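Local coordinates for hypothetical shikimate 5-dehydrogenase-like protein HI0607 (Haemophilus influenzae, PDB 1NPY) that catalyses the NADP(+)-dependent oxidation of shikimate to 3-dehydroshikimate in vitro, though so weakly that its biological substrate may be a different compound, at residues Cys60-Met64 and Pro65-Thr69. Sequence-based numbering, arbitrary orientation.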
loop_
_atom_site.group_PDB
_atom_site.type_symbol
_atom_site.label_atom_id
_atom_site.label_comp_id
_atom_site.label_asym_id
_atom_site.label_seq_id
_atom_site.Cartn_x
_atom_site.Cartn_y
_atom_site.Cartn_z
ATOM N N CYS A 60 5.703 2.404 -14.550
ATOM C CA CYS A 60 4.491 3.203 -14.321
ATOM C C CYS A 60 3.717 2.742 -13.079
ATOM O O CYS A 60 3.191 1.622 -13.033
ATOM C CB CYS A 60 3.608 3.137 -15.581
ATOM S SG CYS A 60 2.099 4.159 -15.499
ATOM N N ALA A 61 3.574 3.639 -12.119
ATOM C CA ALA A 61 2.696 3.403 -10.983
ATOM C C ALA A 61 1.262 3.602 -11.442
ATOM O O ALA A 61 0.984 4.401 -12.335
ATOM C CB ALA A 61 3.022 4.279 -9.782
ATOM N N VAL A 62 0.368 2.810 -10.878
ATOM C CA VAL A 62 -1.052 2.843 -11.211
ATOM C C VAL A 62 -1.855 3.064 -9.936
ATOM O O VAL A 62 -1.732 2.340 -8.945
ATOM C CB VAL A 62 -1.499 1.573 -11.951
ATOM C CG1 VAL A 62 -2.918 1.704 -12.473
ATOM C CG2 VAL A 62 -0.550 1.270 -13.097
ATOM N N SER A 63 -2.666 4.112 -9.973
ATOM C CA SER A 63 -3.581 4.457 -8.890
ATOM C C SER A 63 -5.035 4.387 -9.338
ATOM O O SER A 63 -5.359 4.135 -10.491
ATOM C CB SER A 63 -3.297 5.860 -8.359
ATOM O OG SER A 63 -2.071 5.887 -7.644
ATOM N N MET A 64 -5.938 4.618 -8.392
ATOM C CA MET A 64 -7.355 4.730 -8.732
ATOM C C MET A 64 -7.539 5.780 -9.839
ATOM O O MET A 64 -6.855 6.802 -9.803
ATOM C CB MET A 64 -8.120 5.089 -7.443
ATOM C CG MET A 64 -8.328 3.854 -6.577
ATOM S SD MET A 64 -9.643 4.029 -5.339
ATOM C CE MET A 64 -11.097 4.050 -6.449
ATOM N N PRO A 65 -8.442 5.571 -10.792
ATOM C CA PRO A 65 -9.312 4.395 -10.911
ATOM C C PRO A 65 -8.904 3.335 -11.925
ATOM O O PRO A 65 -9.735 2.744 -12.603
ATOM C CB PRO A 65 -10.608 5.035 -11.403
ATOM C CG PRO A 65 -10.122 6.070 -12.351
ATOM C CD PRO A 65 -8.831 6.611 -11.764
ATOM N N PHE A 66 -7.612 3.069 -12.020
ATOM C CA PHE A 66 -7.056 2.268 -13.102
ATOM C C PHE A 66 -6.429 0.949 -12.663
ATOM O O PHE A 66 -5.832 0.294 -13.509
ATOM C CB PHE A 66 -5.977 3.074 -13.825
ATOM C CG PHE A 66 -6.418 4.435 -14.290
ATOM C CD1 PHE A 66 -7.541 4.572 -15.097
ATOM C CD2 PHE A 66 -5.678 5.565 -13.977
ATOM C CE1 PHE A 66 -7.943 5.843 -15.531
ATOM C CE2 PHE A 66 -6.057 6.828 -14.429
ATOM C CZ PHE A 66 -7.188 6.951 -15.220
ATOM N N LYS A 67 -6.511 0.570 -11.388
ATOM C CA LYS A 67 -5.731 -0.550 -10.869
ATOM C C LYS A 67 -6.253 -1.882 -11.393
ATOM O O LYS A 67 -5.498 -2.861 -11.524
ATOM C CB LYS A 67 -5.707 -0.539 -9.334
ATOM C CG LYS A 67 -4.920 0.608 -8.710
ATOM C CD LYS A 67 -4.791 0.319 -7.212
ATOM C CE LYS A 67 -3.962 1.348 -6.477
ATOM N NZ LYS A 67 -4.090 1.013 -5.034
ATOM N N GLU A 68 -7.535 -1.915 -11.752
ATOM C CA GLU A 68 -8.057 -3.082 -12.459
ATOM C C GLU A 68 -8.230 -2.909 -13.967
ATOM O O GLU A 68 -7.961 -3.833 -14.737
ATOM C CB GLU A 68 -9.377 -3.539 -11.840
ATOM C CG GLU A 68 -9.263 -3.872 -10.366
ATOM C CD GLU A 68 -9.263 -2.665 -9.449
ATOM O OE1 GLU A 68 -9.984 -1.682 -9.740
ATOM O OE2 GLU A 68 -8.529 -2.717 -8.426
ATOM N N THR A 69 -8.665 -1.728 -14.390
ATOM C CA THR A 69 -8.847 -1.486 -15.827
ATOM C C THR A 69 -7.575 -1.512 -16.663
ATOM O O THR A 69 -7.667 -1.723 -17.868
ATOM C CB THR A 69 -9.650 -0.201 -16.137
ATOM O OG1 THR A 69 -8.982 0.962 -15.625
ATOM C CG2 THR A 69 -11.030 -0.225 -15.463
#
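Ser63 and Phe66 close a cis-proline β-turn of type VIa, which reverses the chain just beyond strand 59-62 of the substrate-binding domain. The cis peptide between Met64 and Pro65, at the two central positions, is what defines the turn as type VI, and it brings the chain round so that Phe66 returns to Ser63. The Met64 side chain sets off away from the turn, with only its CB close to the proline.

At Phe66 the backbone N donates to Ser63 O, 2.9 Å away, in a nearly straight bond that closes the turn. The Phe66 CG lies anti to its own carbonyl carbon (chi1 -53°), and the ring places one face beneath Pro65 CD, which sits 3.7 Å above the ring plane. The turn thus illustrates a prolyl methylene set over the centre of the aromatic ring that follows it. On the strand side, Val62 CG1 packs 3.6 Å from Phe66 CB; beyond the turn, the phenylalanine is buried against Thr42 and Ile45.

Lys67, inferred to be the catalytic proton donor/acceptor, runs its extended chain back alongside the strand end. Its methylenes lie against Val62 O and the backbone of Ser63, with Lys67 CE 3.5 Å from Val62 O and Lys67 CG 3.8 Å from Ser63 C. This guides NZ toward Asp103, the inferred substrate-binding residue, with which it forms a long, weak ion pair. Glu68 turns to Ser86 for a hydrogen bond through OE2, and Thr69 brings OG1 to the edge of the Phe66 ring, in its plane.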